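Local atomic coordinates of trans-4-hydroxy-L-proline dehydratase (Clostridioides difficile 70-100-2010, PDB entry 6VXC), a protein that catalyses the radical dehydration of trans-4-hydroxy-L-proline to (S)-1-pyrroline-5-carboxylate as a glycyl radical enzyme in anaerobic hydroxyproline degradation. Residues F169-E174 with E526-I531; G469-P474 with D522-G527. All coordinates share one frame; numbering follows the deposited sequence.

Interaction 1 of 2, residues F169-E174 with E526-I531; sequences FTEFME and EGNAVI
Two waters meet at Asn528 OD1 and tie this helix residue to both oxygens of the Glu171 carboxylate. Water 2 donates to Asn528 OD1 over 2.8 Å and to Glu171 OE2. Water 1 sits 2.6 Å from Glu171 OE1 and also reaches Asn528 OD1, but the acceptors around it outnumber its protons, so its sharing is less certain. The amide and carboxylate planes stand 80° apart, and the nearest pair of oxygens, Glu171 OE1 and Asn528 OD1, stays 3.6 Å apart, leaving the waters to bridge two acceptors. Asn528 ND2 has its own partner elsewhere.

Glu171 sends CG anti to its backbone N and then bends at chi2 (48°), which folds the carboxylate back along its own loop. There OE2 accepts a hydrogen bond from the backbone N-H of Met173 at 2.9 Å, nearly straight at 164°; the N-H comes from the anti side, somewhat out of the carboxylate plane. OE1 forms a salt bridge with Lys524, one turn before Asn528, which would favour the charged carboxylate in this buried setting. One face of the carboxylate is covered by Ile531, whose CD1 stands almost directly above Glu171 CD at 3.2 Å, a tight fit. The other branch of the isoleucine, CG2, packs against Met173 CB at 3.6 Å, and Met173 also touches Cys535 a turn further along.

The segment 169-174 runs beside strand 463-472, with backbone bonds from Thr170 to Tyr470 and from Phe172 to Thr468, and the Met173 side chain is about 12 Å from that of Glu456, the probable proton acceptor. The whole is a water-bridged carboxylate buried between a loop and the long helix 506-538 of the pyruvate formate-lyase-like domain.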
ATOM      1  N   PHE A 169     -17.840  -0.429   4.315  1.00 12.22           N
ATOM      2  CA  PHE A 169     -16.695  -0.204   3.446  1.00 12.81           C
ATOM      3  C   PHE A 169     -15.925   0.984   3.999  1.00 12.36           C
ATOM      4  O   PHE A 169     -16.388   1.665   4.915  1.00 12.60           O
ATOM      5  CB  PHE A 169     -17.125  -0.004   1.986  1.00 10.86           C
ATOM      6  CG  PHE A 169     -18.113   1.138   1.756  1.00 14.85           C
ATOM      7  CD1 PHE A 169     -17.688   2.464   1.774  1.00 11.62           C
ATOM      8  CD2 PHE A 169     -19.443   0.878   1.463  1.00 11.57           C
ATOM      9  CE1 PHE A 169     -18.588   3.518   1.517  1.00 13.11           C
ATOM     10  CE2 PHE A 169     -20.358   1.923   1.214  1.00 11.53           C
ATOM     11  CZ  PHE A 169     -19.926   3.246   1.245  1.00 11.94           C
ATOM     12  N   THR A 170     -14.732   1.215   3.456  1.00 11.91           N
ATOM     13  CA  THR A 170     -13.933   2.372   3.839  1.00 12.15           C
ATOM     14  C   THR A 170     -13.752   3.271   2.620  1.00 11.00           C
ATOM     15  O   THR A 170     -14.174   2.937   1.516  1.00 13.69           O
ATOM     16  CB  THR A 170     -12.560   1.975   4.414  1.00 12.25           C
ATOM     17  OG1 THR A 170     -11.727   1.491   3.353  1.00 14.20           O
ATOM     18  CG2 THR A 170     -12.677   0.890   5.512  1.00 10.75           C
ATOM     19  N   GLU A 171     -13.104   4.414   2.830  1.00 10.46           N
ATOM     20  CA  GLU A 171     -12.904   5.422   1.789  1.00 11.74           C
ATOM     21  C   GLU A 171     -11.455   5.904   1.803  1.00 11.30           C
ATOM     22  O   GLU A 171     -11.045   6.622   2.716  1.00 13.68           O
ATOM     23  CB  GLU A 171     -13.853   6.607   1.978  1.00 11.47           C
ATOM     24  CG  GLU A 171     -13.568   7.718   0.983  1.00 10.59           C
ATOM     25  CD  GLU A 171     -13.435   7.202  -0.429  1.00 12.43           C
ATOM     26  OE1 GLU A 171     -14.344   6.480  -0.880  1.00 15.31           O
ATOM     27  OE2 GLU A 171     -12.432   7.508  -1.091  1.00 14.10           O
ATOM     28  N   PHE A 172     -10.700   5.543   0.769  1.00 14.45           N
ATOM     29  CA  PHE A 172      -9.264   5.800   0.775  1.00 11.76           C
ATOM     30  C   PHE A 172      -8.923   7.277   0.633  1.00 14.06           C
ATOM     31  O   PHE A 172      -7.874   7.710   1.111  1.00 13.33           O
ATOM     32  CB  PHE A 172      -8.592   4.998  -0.339  1.00 12.14           C
ATOM     33  CG  PHE A 172      -7.883   3.774   0.150  1.00 11.76           C
ATOM     34  CD1 PHE A 172      -8.465   2.970   1.126  1.00 12.75           C
ATOM     35  CD2 PHE A 172      -6.622   3.454  -0.317  1.00 11.84           C
ATOM     36  CE1 PHE A 172      -7.809   1.851   1.611  1.00 12.14           C
ATOM     37  CE2 PHE A 172      -5.961   2.326   0.159  1.00 14.36           C
ATOM     38  CZ  PHE A 172      -6.561   1.528   1.138  1.00 13.19           C
ATOM     39  N   MET A 173      -9.790   8.082   0.019  1.00 14.17           N
ATOM     40  CA  MET A 173      -9.401   9.455  -0.277  1.00 15.04           C
ATOM     41  C   MET A 173      -9.900  10.461   0.766  1.00 12.99           C
ATOM     42  O   MET A 173      -9.844  11.670   0.524  1.00 14.77           O
ATOM     43  CB  MET A 173      -9.867   9.848  -1.682  1.00 12.39           C
ATOM     44  CG  MET A 173      -8.777   9.702  -2.740  1.00 12.26           C
ATOM     45  SD  MET A 173      -8.101   8.008  -2.804  1.00 15.60           S
ATOM     46  CE  MET A 173      -9.423   7.133  -3.622  1.00 12.36           C
ATOM     47  N   GLU A 174     -10.328   9.997   1.943  1.00 13.06           N
ATOM     48  CA  GLU A 174     -10.809  10.941   2.947  1.00 12.48           C
ATOM     49  C   GLU A 174      -9.676  11.712   3.614  1.00 15.22           C
ATOM     50  O   GLU A 174      -9.882  12.850   4.040  1.00 16.80           O
ATOM     51  CB  GLU A 174     -11.663  10.234   4.006  1.00 15.66           C
ATOM     52  CG  GLU A 174     -10.958   9.193   4.878  1.00 13.99           C
ATOM     53  CD  GLU A 174     -11.730   8.919   6.166  1.00 18.89           C
ATOM     54  OE1 GLU A 174     -12.322   7.816   6.292  1.00 19.70           O
ATOM     55  OE2 GLU A 174     -11.761   9.828   7.037  1.00 19.92           O
ATOM     56  N   GLU A 526     -20.845   5.106  -6.735  1.00 13.06           N
ATOM     57  CA  GLU A 526     -21.369   6.463  -6.886  1.00 14.06           C
ATOM     58  C   GLU A 526     -20.557   7.466  -6.076  1.00 12.75           C
ATOM     59  O   GLU A 526     -20.185   8.525  -6.583  1.00 14.10           O
ATOM     60  CB  GLU A 526     -22.847   6.514  -6.493  1.00 14.11           C
ATOM     61  CG  GLU A 526     -23.379   7.932  -6.403  1.00 19.64           C
ATOM     62  CD  GLU A 526     -24.904   8.005  -6.265  1.00 26.61           C
ATOM     63  OE1 GLU A 526     -25.538   6.976  -5.955  1.00 29.56           O
ATOM     64  OE2 GLU A 526     -25.451   9.116  -6.429  1.00 29.82           O
ATOM     65  N   GLY A 527     -20.259   7.138  -4.819  1.00 13.44           N
ATOM     66  CA  GLY A 527     -19.360   7.978  -4.047  1.00 12.92           C
ATOM     67  C   GLY A 527     -17.975   8.070  -4.669  1.00 12.51           C
ATOM     68  O   GLY A 527     -17.396   9.152  -4.755  1.00 12.89           O
ATOM     69  N   ASN A 528     -17.436   6.938  -5.127  1.00 12.67           N
ATOM     70  CA  ASN A 528     -16.133   6.947  -5.796  1.00 11.78           C
ATOM     71  C   ASN A 528     -16.106   7.929  -6.965  1.00 11.53           C
ATOM     72  O   ASN A 528     -15.114   8.635  -7.164  1.00 12.68           O
ATOM     73  CB  ASN A 528     -15.797   5.553  -6.319  1.00 11.25           C
ATOM     74  CG  ASN A 528     -15.295   4.610  -5.242  1.00 10.51           C
ATOM     75  OD1 ASN A 528     -15.163   4.977  -4.072  1.00 11.96           O
ATOM     76  ND2 ASN A 528     -15.064   3.355  -5.635  1.00 10.71           N
ATOM     77  N   ALA A 529     -17.167   7.952  -7.777  1.00 12.19           N
ATOM     78  CA  ALA A 529     -17.171   8.820  -8.956  1.00 12.51           C
ATOM     79  C   ALA A 529     -17.111  10.285  -8.553  1.00 12.08           C
ATOM     80  O   ALA A 529     -16.338  11.062  -9.113  1.00 15.56           O
ATOM     81  CB  ALA A 529     -18.399   8.543  -9.830  1.00 10.68           C
ATOM     82  N   VAL A 530     -17.920  10.675  -7.568  1.00 13.77           N
ATOM     83  CA  VAL A 530     -17.821  12.020  -7.008  1.00 12.39           C
ATOM     84  C   VAL A 530     -16.400  12.298  -6.537  1.00 13.32           C
ATOM     85  O   VAL A 530     -15.846  13.378  -6.781  1.00 14.31           O
ATOM     86  CB  VAL A 530     -18.839  12.204  -5.865  1.00 15.23           C
ATOM     87  CG1 VAL A 530     -18.570  13.501  -5.106  1.00 12.30           C
ATOM     88  CG2 VAL A 530     -20.275  12.196  -6.417  1.00 13.42           C
ATOM     89  N   ILE A 531     -15.807  11.348  -5.807  1.00 12.98           N
ATOM     90  CA  ILE A 531     -14.471  11.549  -5.243  1.00 11.23           C
ATOM     91  C   ILE A 531     -13.423  11.647  -6.341  1.00 11.72           C
ATOM     92  O   ILE A 531     -12.476  12.438  -6.244  1.00 13.68           O
ATOM     93  CB  ILE A 531     -14.151  10.433  -4.225  1.00 13.01           C
ATOM     94  CG1 ILE A 531     -15.036  10.614  -2.992  1.00 13.98           C
ATOM     95  CG2 ILE A 531     -12.668  10.417  -3.843  1.00 11.52           C
ATOM     96  CD1 ILE A 531     -15.091   9.413  -2.113  1.00 11.86           C
TER
HETATM   97  O   HOH W   1     -16.718   6.002  -1.939  1.00 13.39           O
HETATM   98  O   HOH W   2     -13.013   6.765  -3.729  1.00 14.61           O

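Interaction 2 of 2, residues G469-P474 with D522-G527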
ATOM      1  N   GLY A 469     -10.998   1.727  -1.428  1.00  9.31           N
ATOM      2  CA  GLY A 469     -11.403   1.332  -0.094  1.00 10.18           C
ATOM      3  C   GLY A 469     -11.741  -0.148  -0.030  1.00 11.20           C
ATOM      4  O   GLY A 469     -12.021  -0.792  -1.034  1.00 11.29           O
ATOM      5  N   TYR A 470     -11.737  -0.683   1.198  1.00 11.04           N
ATOM      6  CA  TYR A 470     -12.070  -2.085   1.469  1.00  9.55           C
ATOM      7  C   TYR A 470     -13.590  -2.281   1.511  1.00 10.66           C
ATOM      8  O   TYR A 470     -14.337  -1.378   1.880  1.00 11.84           O
ATOM      9  CB  TYR A 470     -11.460  -2.539   2.804  1.00 11.32           C
ATOM     10  CG  TYR A 470      -9.970  -2.337   2.854  1.00 13.23           C
ATOM     11  CD1 TYR A 470      -9.105  -3.252   2.268  1.00 13.03           C
ATOM     12  CD2 TYR A 470      -9.435  -1.207   3.440  1.00 12.34           C
ATOM     13  CE1 TYR A 470      -7.723  -3.041   2.287  1.00 12.20           C
ATOM     14  CE2 TYR A 470      -8.067  -0.980   3.460  1.00 12.33           C
ATOM     15  CZ  TYR A 470      -7.211  -1.902   2.886  1.00 12.31           C
ATOM     16  OH  TYR A 470      -5.855  -1.674   2.908  1.00 12.01           O
ATOM     17  N   MET A 471     -14.033  -3.479   1.130  1.00 10.90           N
ATOM     18  CA  MET A 471     -15.444  -3.845   1.099  1.00 10.61           C
ATOM     19  C   MET A 471     -15.654  -5.021   2.044  1.00 13.20           C
ATOM     20  O   MET A 471     -15.007  -6.062   1.893  1.00 11.76           O
ATOM     21  CB  MET A 471     -15.881  -4.210  -0.324  1.00 10.95           C
ATOM     22  CG  MET A 471     -17.381  -4.493  -0.488  1.00 21.62           C
ATOM     23  SD  MET A 471     -18.433  -3.092  -0.120  1.00 70.11           S
ATOM     24  CE  MET A 471     -17.802  -1.848  -1.246  1.00 19.95           C
ATOM     25  N   ASN A 472     -16.589  -4.871   2.982  1.00 10.37           N
ATOM     26  CA  ASN A 472     -16.811  -5.827   4.068  1.00 12.47           C
ATOM     27  C   ASN A 472     -17.756  -6.919   3.554  1.00 14.25           C
ATOM     28  O   ASN A 472     -18.962  -6.900   3.783  1.00 12.39           O
ATOM     29  CB  ASN A 472     -17.375  -5.090   5.291  1.00 10.69           C
ATOM     30  CG  ASN A 472     -17.366  -5.935   6.573  1.00 12.10           C
ATOM     31  OD1 ASN A 472     -17.250  -7.168   6.531  1.00 13.71           O
ATOM     32  ND2 ASN A 472     -17.532  -5.266   7.723  1.00 11.53           N
ATOM     33  N   ILE A 473     -17.199  -7.884   2.809  1.00 13.61           N
ATOM     34  CA  ILE A 473     -18.045  -8.907   2.189  1.00 11.69           C
ATOM     35  C   ILE A 473     -18.803  -9.714   3.233  1.00 12.31           C
ATOM     36  O   ILE A 473     -19.995  -9.980   3.034  1.00 12.14           O
ATOM     37  CB  ILE A 473     -17.220  -9.775   1.232  1.00 11.37           C
ATOM     38  CG1 ILE A 473     -16.541  -8.882   0.200  1.00 12.45           C
ATOM     39  CG2 ILE A 473     -18.104 -10.786   0.545  1.00  8.49           C
ATOM     40  CD1 ILE A 473     -15.574  -9.624  -0.663  1.00 12.45           C
ATOM     41  N   PRO A 474     -18.194 -10.150   4.337  1.00 14.26           N
ATOM     42  CA  PRO A 474     -18.965 -10.884   5.357  1.00 12.73           C
ATOM     43  C   PRO A 474     -20.143 -10.090   5.911  1.00 10.94           C
ATOM     44  O   PRO A 474     -21.207 -10.663   6.161  1.00 12.14           O
ATOM     45  CB  PRO A 474     -17.910 -11.179   6.438  1.00 15.65           C
ATOM     46  CG  PRO A 474     -16.583 -11.184   5.689  1.00 14.81           C
ATOM     47  CD  PRO A 474     -16.753 -10.095   4.653  1.00 11.16           C
ATOM     48  N   ASP A 522     -23.000  -0.481  -5.837  1.00 12.13           N
ATOM     49  CA  ASP A 522     -23.559   0.723  -6.451  1.00 13.00           C
ATOM     50  C   ASP A 522     -23.346   1.946  -5.558  1.00 11.19           C
ATOM     51  O   ASP A 522     -22.956   3.014  -6.038  1.00 12.46           O
ATOM     52  CB  ASP A 522     -25.050   0.536  -6.740  1.00 11.69           C
ATOM     53  CG  ASP A 522     -25.325  -0.118  -8.087  1.00 12.99           C
ATOM     54  OD1 ASP A 522     -24.383  -0.348  -8.869  1.00 16.08           O
ATOM     55  OD2 ASP A 522     -26.512  -0.395  -8.370  1.00 16.46           O
ATOM     56  N   ILE A 523     -23.597   1.805  -4.251  1.00 13.38           N
ATOM     57  CA  ILE A 523     -23.402   2.921  -3.322  1.00 10.56           C
ATOM     58  C   ILE A 523     -21.949   3.379  -3.332  1.00 12.08           C
ATOM     59  O   ILE A 523     -21.659   4.581  -3.376  1.00 15.15           O
ATOM     60  CB  ILE A 523     -23.840   2.527  -1.901  1.00 10.77           C
ATOM     61  CG1 ILE A 523     -25.352   2.405  -1.813  1.00 14.61           C
ATOM     62  CG2 ILE A 523     -23.308   3.530  -0.865  1.00 11.90           C
ATOM     63  CD1 ILE A 523     -25.796   1.946  -0.434  1.00 20.85           C
ATOM     64  N   LYS A 524     -21.019   2.423  -3.224  1.00 13.03           N
ATOM     65  CA  LYS A 524     -19.594   2.744  -3.169  1.00 12.19           C
ATOM     66  C   LYS A 524     -19.128   3.420  -4.454  1.00 11.15           C
ATOM     67  O   LYS A 524     -18.376   4.395  -4.417  1.00 13.62           O
ATOM     68  CB  LYS A 524     -18.788   1.470  -2.906  1.00 12.79           C
ATOM     69  CG  LYS A 524     -17.267   1.627  -2.970  1.00 14.04           C
ATOM     70  CD  LYS A 524     -16.744   2.579  -1.905  1.00 11.71           C
ATOM     71  CE  LYS A 524     -15.216   2.558  -1.859  1.00 12.21           C
ATOM     72  NZ  LYS A 524     -14.654   3.702  -1.098  1.00 11.23           N
ATOM     73  N   ILE A 525     -19.544   2.890  -5.599  1.00 12.02           N
ATOM     74  CA  ILE A 525     -19.093   3.405  -6.887  1.00 12.56           C
ATOM     75  C   ILE A 525     -19.596   4.829  -7.108  1.00 12.59           C
ATOM     76  O   ILE A 525     -18.864   5.687  -7.604  1.00 12.48           O
ATOM     77  CB  ILE A 525     -19.560   2.464  -8.018  1.00 14.97           C
ATOM     78  CG1 ILE A 525     -18.956   1.057  -7.879  1.00 15.48           C
ATOM     79  CG2 ILE A 525     -19.227   3.050  -9.379  1.00 16.31           C
ATOM     80  CD1 ILE A 525     -17.591   0.898  -8.463  1.00 15.55           C
ATOM     81  N   GLU A 526     -20.845   5.106  -6.735  1.00 13.06           N
ATOM     82  CA  GLU A 526     -21.369   6.463  -6.886  1.00 14.06           C
ATOM     83  C   GLU A 526     -20.557   7.466  -6.076  1.00 12.75           C
ATOM     84  O   GLU A 526     -20.185   8.525  -6.583  1.00 14.10           O
ATOM     85  CB  GLU A 526     -22.847   6.514  -6.493  1.00 14.11           C
ATOM     86  CG  GLU A 526     -23.379   7.932  -6.403  1.00 19.64           C
ATOM     87  CD  GLU A 526     -24.904   8.005  -6.265  1.00 26.61           C
ATOM     88  OE1 GLU A 526     -25.538   6.976  -5.955  1.00 29.56           O
ATOM     89  OE2 GLU A 526     -25.451   9.116  -6.429  1.00 29.82           O
ATOM     90  N   GLY A 527     -20.259   7.138  -4.819  1.00 13.44           N
ATOM     91  CA  GLY A 527     -19.360   7.978  -4.047  1.00 12.92           C
ATOM     92  C   GLY A 527     -17.975   8.070  -4.669  1.00 12.51           C
ATOM     93  O   GLY A 527     -17.396   9.152  -4.755  1.00 12.89           O
TER
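Lys524 brings its ammonium group alongside the backbone of Gly469, with NZ 4.1 Å from Gly469 CA, where no side chain stands in the way. The glycine adopts a positive phi (147°, with psi 161°), a conformation in which a CB would be pressed against the preceding carbonyl oxygen. The two segments belong to a beta-alpha-beta crossover: strand 463-472 leads through helices 473-481 and 506-538 to its parallel neighbour, strand 565-573, and helix 506-538 packs on the sheet so formed. No hydrogen bond joins the two segments themselves. Instead NZ gives hydrogen bonds to the carbonyl oxygens of Thr468, in the strand just before Gly469, and of Thr170, in the adjoining loop. With the Glu171 carboxylate also at hand, three oxygens thus surround the ammonium group of this buried lysine. Its chain starts with CG anti to the backbone N, bends at chi2 (63°) and then runs extended to NZ, spanning the gap between helix and sheet. Beside it, Met471 makes the apolar half of the contact, its chain bent at chi2 and chi3 and sliding past the lysine in the opposite direction. Ile570 of strand 565-573 touches both side chains. The methionine methyl lies against the root of the lysine, Met471 CE being 3.8 Å from Lys524 CB and 3.9 Å from Lys524 CG.

Overall arrangement
Both contacts are buried and use successive turns of helix 506-538, sharing Glu526 and Gly527, with centres about 9 Å apart. Lys524 joins them: it belongs to interaction 2, but its charged end sits among the loop atoms of interaction 1. Interaction 1 fastens a loop through a buried, water-bridged carboxylate, whereas interaction 2 sets the helix on a parallel sheet through aliphatic carbons and a close approach to the backbone. Loop and strand also touch directly, the Phe172 and Tyr470 rings meeting with planes at about 70°, so the loop is held at once by the helix and by strand 463-472, an outermost strand of its sheet.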